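Local coordinates for protein transcriptional regulator, ROK family (Vibrio cholerae O1 biovar eltor, PDB 1Z05) that probably binds DNA as a zinc-containing transcriptional regulator of the ROK family, a homolog of E. coli Mlc, and is linked to the control of carbohydrate metabolism, at residues K277-H280 with G285-E288; L341-G346 with E379-E384. One frame throughout, in Å; residues are numbered along the deposited sequence. Where two conformers were deposited one is given.

Contact 1 (K277-H280 with G285-E288). With ZN (zinc ion), chain B.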
loop_
_atom_site.group_PDB
_atom_site.type_symbol
_atom_site.label_atom_id
_atom_site.label_comp_id
_atom_site.label_asym_id
_atom_site.label_seq_id
_atom_site.Cartn_x
_atom_site.Cartn_y
_atom_site.Cartn_z
ATOM N N LYS A 277 -5.000 2.110 -30.516
ATOM C CA LYS A 277 -3.733 1.747 -31.157
ATOM C C LYS A 277 -3.042 0.575 -30.478
ATOM O O LYS A 277 -3.130 0.416 -29.259
ATOM C CB LYS A 277 -2.776 2.944 -31.148
ATOM C CG LYS A 277 -2.724 3.723 -32.452
ATOM C CD LYS A 277 -2.008 5.062 -32.275
ATOM C CE LYS A 277 -2.973 6.164 -31.835
ATOM N NZ LYS A 277 -3.955 6.525 -32.903
ATOM N N ARG A 278 -2.340 -0.228 -31.274
ATOM C CA ARG A 278 -1.527 -1.313 -30.744
ATOM C C ARG A 278 -0.339 -0.734 -29.972
ATOM O O ARG A 278 0.345 0.178 -30.448
ATOM C CB ARG A 278 -1.061 -2.257 -31.862
ATOM C CG ARG A 278 -0.261 -3.457 -31.361
ATOM C CD ARG A 278 -0.462 -4.682 -32.232
ATOM N NE ARG A 278 -0.116 -5.898 -31.495
ATOM C CZ ARG A 278 -0.333 -7.139 -31.924
ATOM N NH1 ARG A 278 -0.905 -7.361 -33.103
ATOM N NH2 ARG A 278 0.025 -8.168 -31.166
ATOM N N CYS A 279 -0.134 -1.250 -28.765
ATOM C CA CYS A 279 0.953 -0.837 -27.897
ATOM C C CYS A 279 2.160 -1.725 -28.146
ATOM O O CYS A 279 2.024 -2.819 -28.684
ATOM C CB CYS A 279 0.501 -0.954 -26.440
ATOM S SG CYS A 279 1.656 -0.347 -25.200
ATOM N N HIS A 280 3.338 -1.263 -27.732
ATOM C CA HIS A 280 4.557 -2.065 -27.823
ATOM C C HIS A 280 4.434 -3.385 -27.052
ATOM O O HIS A 280 5.131 -4.354 -27.359
ATOM C CB HIS A 280 5.779 -1.264 -27.348
ATOM C CG HIS A 280 5.949 -1.230 -25.860
ATOM N ND1 HIS A 280 5.564 -0.154 -25.091
ATOM C CD2 HIS A 280 6.473 -2.138 -25.001
ATOM C CE1 HIS A 280 5.840 -0.401 -23.822
ATOM N NE2 HIS A 280 6.385 -1.601 -23.738
ATOM N N GLY A 285 -4.844 -0.065 -27.033
ATOM C CA GLY A 285 -5.533 1.000 -26.299
ATOM C C GLY A 285 -4.959 1.398 -24.949
ATOM O O GLY A 285 -5.629 2.078 -24.166
ATOM N N CYS A 286 -3.719 0.976 -24.679
ATOM C CA CYS A 286 -2.999 1.333 -23.453
ATOM C C CYS A 286 -2.862 2.847 -23.301
ATOM O O CYS A 286 -2.783 3.567 -24.298
ATOM C CB CYS A 286 -1.609 0.675 -23.454
ATOM S SG CYS A 286 -1.638 -1.142 -23.465
ATOM N N LEU A 287 -2.834 3.337 -22.062
ATOM C CA LEU A 287 -2.633 4.762 -21.816
ATOM C C LEU A 287 -1.389 5.328 -22.523
ATOM O O LEU A 287 -1.420 6.433 -23.057
ATOM C CB LEU A 287 -2.574 5.065 -20.311
ATOM C CG LEU A 287 -2.407 6.519 -19.872
ATOM C CD1 LEU A 287 -3.637 7.385 -20.261
ATOM C CD2 LEU A 287 -2.159 6.613 -18.366
ATOM N N GLU A 288 -0.288 4.587 -22.538
ATOM C CA GLU A 288 0.909 5.161 -23.154
ATOM C C GLU A 288 0.851 5.317 -24.685
ATOM O O GLU A 288 1.702 5.989 -25.266
ATOM C CB GLU A 288 2.202 4.499 -22.658
ATOM C CG GLU A 288 2.486 3.118 -23.143
ATOM C CD GLU A 288 3.895 2.697 -22.752
ATOM O OE1 GLU A 288 4.301 2.927 -21.583
ATOM O OE2 GLU A 288 4.602 2.150 -23.617
HETATM ZN ZN ZN B . 0.576 -1.620 -23.394
#
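Lys277 meets Gly285 through the backbone. Gly285 N donates to Lys277 O at 2.9 Å, and this bond joins the two arms of the loop that carry Cys279 and Cys286. Gly285 has a positive phi of 80°, a turn that glycine adopts easily.

Cys279 comes next and carries the centre of the contact. Its SG is anti to the backbone N (chi1 -175°), which directs the sulfur at the metal. Zinc is bound by Cys279 SG at 2.5 Å and by Cys286 SG at 2.3 Å. The two side chains lie against each other beside the ion, with Cys279 CB 3.7 Å from Cys286 SG. His269 ND1 and Cys281 SG complete the site. Glu288 CG lies against the sulfur, 4.1 Å from Cys279 SG.

At His280 the imidazole has its edge to the carboxylate of Glu288, and the two side chains cross at about a right angle. Which way round the ring sits about its axis is doubtful. The His280 ring also meets the ring of His269, steeply inclined to it.

Four protein ligands, three cysteine sulfurs and one histidine nitrogen, are consistent with a structural zinc site. The thiolates are probably stabilised by the metal, and the ion ties together parts of the loop between strand 255-256 and helix 288-291.

Contact 2 (L341-G346 with E379-E384). With SO4 (sulfate ion), chain H.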
loop_
_atom_site.group_PDB
_atom_site.type_symbol
_atom_site.label_atom_id
_atom_site.label_comp_id
_atom_site.label_asym_id
_atom_site.label_seq_id
_atom_site.Cartn_x
_atom_site.Cartn_y
_atom_site.Cartn_z
ATOM N N LEU A 341 -5.147 15.099 -24.089
ATOM C CA LEU A 341 -4.212 14.494 -23.138
ATOM C C LEU A 341 -4.783 14.520 -21.716
ATOM O O LEU A 341 -4.760 13.505 -21.020
ATOM C CB LEU A 341 -2.863 15.220 -23.167
ATOM C CG LEU A 341 -1.822 14.795 -22.119
ATOM C CD1 LEU A 341 -1.413 13.338 -22.269
ATOM C CD2 LEU A 341 -0.594 15.695 -22.208
ATOM N N GLY A 342 -5.281 15.682 -21.299
ATOM C CA GLY A 342 -5.929 15.849 -19.996
ATOM C C GLY A 342 -7.096 14.911 -19.748
ATOM O O GLY A 342 -7.266 14.403 -18.643
ATOM N N ARG A 343 -7.908 14.675 -20.777
ATOM C CA ARG A 343 -9.023 13.743 -20.657
ATOM C C ARG A 343 -8.562 12.320 -20.350
ATOM O O ARG A 343 -9.113 11.658 -19.465
ATOM C CB ARG A 343 -9.936 13.803 -21.897
ATOM C CG ARG A 343 -10.721 15.131 -21.965
ATOM C CD ARG A 343 -11.888 15.101 -22.949
ATOM N NE ARG A 343 -11.437 14.878 -24.325
ATOM C CZ ARG A 343 -11.030 15.840 -25.150
ATOM N NH1 ARG A 343 -11.017 17.109 -24.753
ATOM N NH2 ARG A 343 -10.648 15.536 -26.379
ATOM N N TYR A 344 -7.529 11.872 -21.058
ATOM C CA TYR A 344 -6.966 10.547 -20.842
ATOM C C TYR A 344 -6.271 10.416 -19.483
ATOM O O TYR A 344 -6.430 9.403 -18.803
ATOM C CB TYR A 344 -6.007 10.187 -21.973
ATOM C CG TYR A 344 -6.688 9.795 -23.269
ATOM C CD1 TYR A 344 -7.626 8.761 -23.300
ATOM C CD2 TYR A 344 -6.359 10.425 -24.469
ATOM C CE1 TYR A 344 -8.243 8.382 -24.493
ATOM C CE2 TYR A 344 -6.962 10.046 -25.671
ATOM C CZ TYR A 344 -7.901 9.027 -25.672
ATOM O OH TYR A 344 -8.504 8.647 -26.847
ATOM N N LEU A 345 -5.502 11.433 -19.106
ATOM C CA LEU A 345 -4.881 11.482 -17.777
ATOM C C LEU A 345 -5.934 11.516 -16.672
ATOM O O LEU A 345 -5.797 10.827 -15.668
ATOM C CB LEU A 345 -3.947 12.687 -17.642
ATOM C CG LEU A 345 -2.695 12.658 -18.513
ATOM C CD1 LEU A 345 -1.952 13.983 -18.379
ATOM C CD2 LEU A 345 -1.798 11.470 -18.161
ATOM N N GLY A 346 -6.983 12.312 -16.879
ATOM C CA GLY A 346 -8.106 12.388 -15.965
ATOM C C GLY A 346 -8.779 11.043 -15.730
ATOM O O GLY A 346 -9.162 10.734 -14.605
ATOM N N GLU A 379 -9.494 17.728 -14.450
ATOM C CA GLU A 379 -10.457 17.885 -13.371
ATOM C C GLU A 379 -11.889 17.527 -13.757
ATOM O O GLU A 379 -12.602 16.951 -12.950
ATOM C CB GLU A 379 -10.390 19.296 -12.773
ATOM C CG GLU A 379 -9.085 19.548 -12.014
ATOM C CD GLU A 379 -8.854 21.017 -11.643
ATOM O OE1 GLU A 379 -9.701 21.877 -11.980
ATOM O OE2 GLU A 379 -7.809 21.310 -11.013
ATOM N N GLN A 380 -12.316 17.880 -14.967
ATOM C CA GLN A 380 -13.687 17.573 -15.390
ATOM C C GLN A 380 -13.891 16.065 -15.535
ATOM O O GLN A 380 -14.953 15.543 -15.213
ATOM C CB GLN A 380 -14.063 18.312 -16.679
ATOM C CG GLN A 380 -15.560 18.241 -17.046
ATOM C CD GLN A 380 -16.490 18.779 -15.958
ATOM O OE1 GLN A 380 -16.166 19.740 -15.258
ATOM N NE2 GLN A 380 -17.657 18.159 -15.824
ATOM N N CYS A 381 -12.862 15.367 -16.006
ATOM C CA CYS A 381 -12.935 13.916 -16.118
ATOM C C CYS A 381 -12.845 13.199 -14.761
ATOM O O CYS A 381 -13.450 12.147 -14.582
ATOM C CB CYS A 381 -11.905 13.390 -17.124
ATOM S SG CYS A 381 -12.375 13.767 -18.847
ATOM N N ILE A 382 -12.104 13.774 -13.814
ATOM C CA ILE A 382 -12.125 13.319 -12.416
ATOM C C ILE A 382 -13.531 13.418 -11.810
ATOM O O ILE A 382 -13.995 12.474 -11.163
ATOM C CB ILE A 382 -11.115 14.092 -11.527
ATOM C CG1 ILE A 382 -9.676 13.646 -11.829
ATOM C CG2 ILE A 382 -11.451 13.899 -10.032
ATOM C CD1 ILE A 382 -8.591 14.572 -11.183
ATOM N N ARG A 383 -14.210 14.544 -12.041
ATOM C CA ARG A 383 -15.562 14.758 -11.525
ATOM C C ARG A 383 -16.550 13.730 -12.075
ATOM O O ARG A 383 -17.486 13.317 -11.390
ATOM C CB ARG A 383 -16.053 16.174 -11.869
ATOM C CG ARG A 383 -15.377 17.274 -11.060
ATOM C CD ARG A 383 -16.146 18.589 -11.195
ATOM N NE ARG A 383 -15.767 19.321 -12.401
ATOM C CZ ARG A 383 -14.689 20.100 -12.500
ATOM N NH1 ARG A 383 -13.880 20.266 -11.459
ATOM N NH2 ARG A 383 -14.425 20.721 -13.640
ATOM N N GLU A 384 -16.336 13.338 -13.327
ATOM C CA GLU A 384 -17.286 12.485 -14.028
ATOM C C GLU A 384 -17.031 10.987 -13.804
ATOM O O GLU A 384 -17.888 10.160 -14.110
ATOM C CB GLU A 384 -17.281 12.824 -15.528
ATOM C CG GLU A 384 -17.923 14.180 -15.835
ATOM C CD GLU A 384 -17.929 14.533 -17.314
ATOM O OE1 GLU A 384 -17.485 13.709 -18.145
ATOM O OE2 GLU A 384 -18.381 15.652 -17.645
HETATM S S SO4 H . -11.414 11.406 -25.128
HETATM O O1 SO4 H . -10.911 10.764 -23.914
HETATM O O2 SO4 H . -12.466 12.354 -24.776
HETATM O O3 SO4 H . -10.332 12.113 -25.806
HETATM O O4 SO4 H . -11.964 10.387 -26.019
#
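This is a helix-to-helix contact between helix 332-356 and helix 371-385, which come before and after strand 360-364. The segments 341-346 and 379-384 run roughly parallel, with a crossing angle of -35° and axes 7.9 Å apart at their closest. No hydrogen bond joins them.

The close approach is made at Gly346, which has no side chain. Cys381 points at it, and Cys381 CB lies 4.1 Å from Gly346 CA. In the conformer given, the sulfur of Cys381 reaches back toward the N-terminal side of helix 332-356, to Arg343. This SG lies beside its own backbone N (chi1 -73°) and touches the aliphatic part of the arginine, with Arg343 CG 3.8 Å from Cys381 SG. Ile382 flanks the glycine: Ile382 CG1 is 4.1 Å from Gly346 O. The same isoleucine packs on Ile349 and Ile353 further along helix 332-356.

Beyond CG the Arg343 chain bends at chi3 (-62°) and leads its guanidinium away to a sulfate, which probably comes from the crystallisation liquor. Arg343 NE donates to sulfate O2 at 2.8 Å, and the ion sits at the guanidinium edge. Weak bonds run from NE and NH2 to sulfate O3. The ion also lies over one face of the Tyr344 ring, with O1 3.6 Å from Tyr344 CE1.

Cys381 SG is covalently linked to beta-mercaptoethanol. The sulfur is therefore accessible to a small thiol reagent, although between the two segments the contact is van der Waals only, with Cys381 on Gly346 and Arg343.

The two contacts follow one another along the chain, and contact 1 closes before contact 2 opens. Their centres are 18 Å apart, on the same side of the chain's centre. Contact 1 lies in the loop between strand 255-256 and helix 288-291. Contact 2 pairs helices 332-356 and 371-385, which come before and after strand 360-364 of a mixed sheet. The two contacts touch directly: Leu287 CD1 lies 3.7 Å from Tyr344 O. Tyr344 also packs on Ile272 and Val290. Helix 332-356 thus packs against both the zinc-bearing loop and helix 371-385.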